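Local structure of amidohydrolase (Xanthomonas campestris pv. campestris, 4DZH) at residues P203-R215 with Y243-L256. The protein probably removes an amino group from adenosine or 5'-methylthioadenosine by metal-dependent hydrolysis, as a zinc-binding member of the amidohydrolase superfamily. Numbering follows the deposited sequence. Where two conformers were deposited one is given.
Sequences PYTVNDANFERVR and YGQRPLARLDRLGL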
loop_
_atom_site.group_PDB
_atom_site.type_symbol
_atom_site.label_atom_id
_atom_site.label_comp_id
_atom_site.label_asym_id
_atom_site.label_seq_id
_atom_site.Cartn_x
_atom_site.Cartn_y
_atom_site.Cartn_z
ATOM N N PRO A 203 25.653 5.232 -13.171
ATOM C CA PRO A 203 26.612 6.044 -13.950
ATOM C C PRO A 203 27.833 6.441 -13.119
ATOM O O PRO A 203 28.931 6.617 -13.706
ATOM C CB PRO A 203 25.779 7.272 -14.333
ATOM C CG PRO A 203 24.349 6.735 -14.385
ATOM C CD PRO A 203 24.291 5.797 -13.200
ATOM N N TYR A 204 27.658 6.601 -11.802
ATOM C CA TYR A 204 28.737 7.059 -10.915
ATOM C C TYR A 204 29.644 5.933 -10.404
ATOM O O TYR A 204 30.627 6.192 -9.704
ATOM C CB TYR A 204 28.201 7.858 -9.724
ATOM C CG TYR A 204 27.073 7.158 -8.977
ATOM C CD1 TYR A 204 27.350 6.244 -7.965
ATOM C CD2 TYR A 204 25.749 7.426 -9.288
ATOM C CE1 TYR A 204 26.335 5.606 -7.281
ATOM C CE2 TYR A 204 24.724 6.791 -8.621
ATOM C CZ TYR A 204 25.019 5.899 -7.617
ATOM O OH TYR A 204 23.984 5.277 -6.969
ATOM N N THR A 205 29.334 4.687 -10.745
ATOM C CA THR A 205 30.165 3.568 -10.286
ATOM C C THR A 205 30.711 2.778 -11.448
ATOM O O THR A 205 31.356 1.752 -11.241
ATOM C CB THR A 205 29.402 2.577 -9.396
ATOM O OG1 THR A 205 28.214 2.131 -10.077
ATOM C CG2 THR A 205 29.035 3.194 -8.045
ATOM N N VAL A 206 30.443 3.239 -12.664
ATOM C CA VAL A 206 30.855 2.519 -13.850
ATOM C C VAL A 206 31.588 3.514 -14.749
ATOM O O VAL A 206 31.004 4.501 -15.203
ATOM C CB VAL A 206 29.665 1.901 -14.617
ATOM C CG1 VAL A 206 30.127 1.251 -15.923
ATOM C CG2 VAL A 206 28.921 0.876 -13.748
ATOM N N ASN A 207 32.865 3.245 -15.019
ATOM C CA ASN A 207 33.640 4.195 -15.811
ATOM C C ASN A 207 33.347 4.115 -17.325
ATOM O O ASN A 207 32.663 3.203 -17.780
ATOM C CB ASN A 207 35.129 4.114 -15.462
ATOM C CG ASN A 207 35.787 2.778 -15.871
ATOM O OD1 ASN A 207 35.304 2.059 -16.749
ATOM N ND2 ASN A 207 36.918 2.462 -15.236
ATOM N N ASP A 208 33.824 5.087 -18.100
ATOM C CA ASP A 208 33.542 5.113 -19.534
ATOM C C ASP A 208 33.977 3.835 -20.287
ATOM O O ASP A 208 33.285 3.370 -21.201
ATOM C CB ASP A 208 34.264 6.302 -20.169
ATOM C CG ASP A 208 33.531 7.604 -19.943
ATOM O OD1 ASP A 208 32.508 7.587 -19.201
ATOM O OD2 ASP A 208 33.952 8.649 -20.509
ATOM N N ALA A 209 35.153 3.296 -19.940
ATOM C CA ALA A 209 35.671 2.091 -20.576
ATOM C C ALA A 209 34.794 0.866 -20.300
ATOM O O ALA A 209 34.547 0.076 -21.200
ATOM C CB ALA A 209 37.100 1.848 -20.124
ATOM N N ASN A 210 34.333 0.728 -19.058
ATOM C CA ASN A 210 33.411 -0.345 -18.708
ATOM C C ASN A 210 32.063 -0.195 -19.420
ATOM O O ASN A 210 31.462 -1.191 -19.839
ATOM C CB ASN A 210 33.235 -0.436 -17.192
ATOM C CG ASN A 210 34.401 -1.157 -16.532
ATOM O OD1 ASN A 210 35.112 -1.920 -17.190
ATOM N ND2 ASN A 210 34.595 -0.929 -15.240
ATOM N N PHE A 211 31.606 1.050 -19.587
ATOM C CA PHE A 211 30.338 1.296 -20.284
ATOM C C PHE A 211 30.511 0.952 -21.757
ATOM O O PHE A 211 29.618 0.386 -22.403
ATOM C CB PHE A 211 29.866 2.762 -20.119
ATOM C CG PHE A 211 28.881 2.948 -19.006
ATOM C CD1 PHE A 211 27.764 2.110 -18.862
ATOM C CD2 PHE A 211 29.075 3.952 -18.086
ATOM C CE1 PHE A 211 26.870 2.308 -17.820
ATOM C CE2 PHE A 211 28.197 4.153 -17.058
ATOM C CZ PHE A 211 27.076 3.329 -16.924
ATOM N N GLU A 212 31.680 1.275 -22.309
ATOM C CA GLU A 212 31.943 0.945 -23.690
ATOM C C GLU A 212 31.926 -0.575 -23.885
ATOM O O GLU A 212 31.418 -1.087 -24.889
ATOM C CB GLU A 212 33.303 1.506 -24.104
ATOM C CG GLU A 212 33.900 0.876 -25.372
ATOM C CD GLU A 212 32.971 0.921 -26.594
ATOM O OE1 GLU A 212 31.947 1.635 -26.591
ATOM O OE2 GLU A 212 33.271 0.210 -27.565
ATOM N N ARG A 213 32.474 -1.298 -22.912
ATOM C CA ARG A 213 32.566 -2.741 -23.017
ATOM C C ARG A 213 31.165 -3.371 -22.908
ATOM O O ARG A 213 30.842 -4.355 -23.604
ATOM C CB ARG A 213 33.507 -3.267 -21.940
ATOM C CG ARG A 213 33.951 -4.710 -22.111
ATOM C CD ARG A 213 35.208 -5.008 -21.260
ATOM N NE ARG A 213 35.628 -6.419 -21.284
ATOM C CZ ARG A 213 36.579 -6.914 -20.489
ATOM N NH1 ARG A 213 37.204 -6.131 -19.613
ATOM N NH2 ARG A 213 36.910 -8.190 -20.558
ATOM N N VAL A 214 30.322 -2.801 -22.053
ATOM C CA VAL A 214 28.947 -3.264 -21.970
ATOM C C VAL A 214 28.219 -3.017 -23.303
ATOM O O VAL A 214 27.454 -3.861 -23.774
ATOM C CB VAL A 214 28.215 -2.522 -20.849
ATOM C CG1 VAL A 214 26.666 -2.634 -20.992
ATOM C CG2 VAL A 214 28.681 -3.038 -19.507
ATOM N N ARG A 215 28.419 -1.850 -23.903
ATOM C CA ARG A 215 27.724 -1.568 -25.154
ATOM C C ARG A 215 28.109 -2.609 -26.231
ATOM O O ARG A 215 27.239 -3.163 -26.928
ATOM C CB ARG A 215 28.065 -0.160 -25.648
ATOM C CG ARG A 215 27.475 0.167 -26.998
ATOM C CD ARG A 215 28.279 1.246 -27.711
ATOM N NE ARG A 215 29.626 0.751 -27.998
ATOM C CZ ARG A 215 29.911 -0.112 -28.966
ATOM N NH1 ARG A 215 28.940 -0.566 -29.748
ATOM N NH2 ARG A 215 31.158 -0.531 -29.143
ATOM N N TYR A 243 31.827 15.237 -15.425
ATOM C CA TYR A 243 31.784 14.950 -16.855
ATOM C C TYR A 243 31.290 16.136 -17.663
ATOM O O TYR A 243 31.344 16.112 -18.894
ATOM C CB TYR A 243 30.878 13.742 -17.138
ATOM C CG TYR A 243 31.404 12.428 -16.596
ATOM C CD1 TYR A 243 32.540 11.843 -17.149
ATOM C CD2 TYR A 243 30.775 11.765 -15.535
ATOM C CE1 TYR A 243 33.043 10.613 -16.675
ATOM C CE2 TYR A 243 31.280 10.553 -15.037
ATOM C CZ TYR A 243 32.413 9.976 -15.614
ATOM O OH TYR A 243 32.931 8.774 -15.152
ATOM N N GLY A 244 30.809 17.172 -16.980
ATOM C CA GLY A 244 30.306 18.363 -17.637
ATOM C C GLY A 244 28.937 18.212 -18.259
ATOM O O GLY A 244 28.465 19.112 -18.940
ATOM N N GLN A 245 28.262 17.098 -17.940
ATOM C CA GLN A 245 27.085 16.612 -18.663
ATOM C C GLN A 245 26.125 15.899 -17.683
ATOM O O GLN A 245 26.599 15.241 -16.766
ATOM C CB GLN A 245 27.558 15.486 -19.585
ATOM C CG GLN A 245 27.556 15.814 -21.037
ATOM C CD GLN A 245 28.039 14.672 -21.892
ATOM O OE1 GLN A 245 28.816 13.798 -21.458
ATOM N NE2 GLN A 245 27.576 14.663 -23.133
ATOM N N ARG A 246 24.815 15.989 -17.896
ATOM C CA ARG A 246 23.858 15.138 -17.168
ATOM C C ARG A 246 24.167 13.674 -17.508
ATOM O O ARG A 246 24.705 13.384 -18.577
ATOM C CB ARG A 246 22.405 15.435 -17.568
ATOM C CG ARG A 246 21.835 16.790 -17.172
ATOM C CD ARG A 246 20.547 17.084 -17.965
ATOM N NE ARG A 246 19.400 16.206 -17.639
ATOM C CZ ARG A 246 18.607 16.390 -16.594
ATOM N NH1 ARG A 246 18.882 17.395 -15.759
ATOM N NH2 ARG A 246 17.547 15.573 -16.370
ATOM N N PRO A 247 23.789 12.719 -16.622
ATOM C CA PRO A 247 24.159 11.330 -16.930
ATOM C C PRO A 247 23.534 10.815 -18.233
ATOM O O PRO A 247 24.218 10.113 -18.965
ATOM C CB PRO A 247 23.630 10.534 -15.713
ATOM C CG PRO A 247 23.655 11.507 -14.605
ATOM C CD PRO A 247 23.339 12.879 -15.228
ATOM N N LEU A 248 22.279 11.150 -18.523
ATOM C CA LEU A 248 21.685 10.659 -19.765
ATOM C C LEU A 248 22.459 11.174 -20.994
ATOM O O LEU A 248 22.616 10.452 -21.979
ATOM C CB LEU A 248 20.185 10.977 -19.826
ATOM C CG LEU A 248 19.282 9.879 -19.242
ATOM C CD1 LEU A 248 17.884 10.441 -19.055
ATOM C CD2 LEU A 248 19.348 8.639 -20.171
ATOM N N ALA A 249 22.959 12.407 -20.924
ATOM C CA ALA A 249 23.785 12.956 -22.007
ATOM C C ALA A 249 25.083 12.164 -22.194
ATOM O O ALA A 249 25.483 11.836 -23.327
ATOM C CB ALA A 249 24.079 14.435 -21.747
ATOM N N ARG A 250 25.755 11.863 -21.082
ATOM C CA ARG A 250 26.945 11.012 -21.120
ATOM C C ARG A 250 26.669 9.592 -21.632
ATOM O O ARG A 250 27.420 9.063 -22.444
ATOM C CB ARG A 250 27.625 10.951 -19.757
ATOM C CG ARG A 250 28.629 9.812 -19.599
ATOM C CD ARG A 250 29.286 9.846 -18.210
ATOM N NE ARG A 250 30.218 8.744 -18.053
ATOM C CZ ARG A 250 30.110 7.811 -17.116
ATOM N NH1 ARG A 250 29.110 7.886 -16.251
ATOM N NH2 ARG A 250 30.994 6.800 -17.052
ATOM N N LEU A 251 25.603 8.953 -21.150
ATOM C CA LEU A 251 25.257 7.624 -21.641
ATOM C C LEU A 251 24.901 7.653 -23.126
ATOM O O LEU A 251 25.196 6.709 -23.860
ATOM C CB LEU A 251 24.066 7.077 -20.860
ATOM C CG LEU A 251 24.270 6.778 -19.357
ATOM C CD1 LEU A 251 22.943 6.580 -18.650
ATOM C CD2 LEU A 251 25.156 5.565 -19.128
ATOM N N ASP A 252 24.277 8.746 -23.562
ATOM C CA ASP A 252 23.937 8.929 -24.976
ATOM C C ASP A 252 25.219 8.972 -25.829
ATOM O O ASP A 252 25.313 8.300 -26.846
ATOM C CB ASP A 252 23.088 10.194 -25.162
ATOM C CG ASP A 252 22.627 10.399 -26.611
ATOM O OD1 ASP A 252 22.817 9.477 -27.422
ATOM O OD2 ASP A 252 22.053 11.470 -26.933
ATOM N N ARG A 253 26.210 9.742 -25.388
ATOM C CA ARG A 253 27.469 9.814 -26.110
ATOM C C ARG A 253 28.227 8.475 -26.041
ATOM O O ARG A 253 28.942 8.121 -26.972
ATOM C CB ARG A 253 28.320 10.991 -25.608
ATOM C CG ARG A 253 29.164 10.699 -24.367
ATOM C CD ARG A 253 30.352 11.662 -24.172
ATOM N NE ARG A 253 30.657 11.787 -22.746
ATOM C CZ ARG A 253 31.463 10.968 -22.066
ATOM N NH1 ARG A 253 32.084 9.964 -22.678
ATOM N NH2 ARG A 253 31.652 11.167 -20.761
ATOM N N LEU A 254 28.045 7.712 -24.959
ATOM C CA LEU A 254 28.662 6.392 -24.843
ATOM C C LEU A 254 27.944 5.326 -25.685
ATOM O O LEU A 254 28.437 4.206 -25.826
ATOM C CB LEU A 254 28.740 5.934 -23.368
ATOM C CG LEU A 254 29.705 6.754 -22.496
ATOM C CD1 LEU A 254 29.513 6.460 -21.025
ATOM C CD2 LEU A 254 31.166 6.483 -22.945
ATOM N N GLY A 255 26.789 5.683 -26.244
ATOM C CA GLY A 255 26.013 4.775 -27.071
ATOM C C GLY A 255 25.114 3.816 -26.306
ATOM O O GLY A 255 24.793 2.732 -26.792
ATOM N N LEU A 256 24.702 4.209 -25.106
ATOM C CA LEU A 256 23.882 3.317 -24.280
ATOM C C LEU A 256 22.398 3.630 -24.220
ATOM O O LEU A 256 21.638 2.888 -23.587
ATOM C CB LEU A 256 24.456 3.198 -22.875
ATOM C CG LEU A 256 25.529 2.111 -22.914
ATOM C CD1 LEU A 256 26.927 2.703 -22.924
ATOM C CD2 LEU A 256 25.340 1.097 -21.793
HETATM O O HOH W 1 31.712 7.266 -13.052
HETATM O O HOH W 2 34.769 7.447 -16.858
HETATM O O HOH W 3 31.048 3.742 -25.829
#
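Helices 208-215 and 247-254 pass with their axes 10.6 Å apart and inclined at 55°, and the backbones approach at Pro203 with Pro247 and at Arg215 with Leu256, where the CA atoms are 6.5 and 6.3 Å apart. How one arginine can tie a loop to a helix start is plain from Arg250. Its CG stands anti to the backbone N (chi1 164°), and the chain then runs straight out to the turn that precedes helix 208-215. There Arg250 NH1 donates to Pro203 O at 2.8 Å and Arg250 NH2 to Val206 O at 3.0 Å, the latter within both the guanidinium and carbonyl planes. Arg250 NE and Arg250 NH2 also close side-on upon a single oxygen, Asp208 OD1, the NH2 bond being 2.7 Å long. All three guanidinium nitrogens are thus engaged, while the Tyr243 ring lies over one face of the group. Arg253 extends the salt-bridge network: its NH1 reaches Asp208 OD2 (3.2 Å) from above the carboxylate plane, and its NE donates to Gln245 OE1. In the TIM barrel of this amidohydrolase, both helices pack outside strand 225-229, whose Leu227 meets Phe211 and Leu251. Across that apolar layer Leu251 CD2 makes a CH-pi contact 3.9 Å from the Phe211 ring centroid; Val206 CG1 covers the opposite face, and Arg250 NH2 lies at the edge. Beyond the Schellman turn at Gly255, Leu256 lies against Phe211 and Val214 in the conformer given.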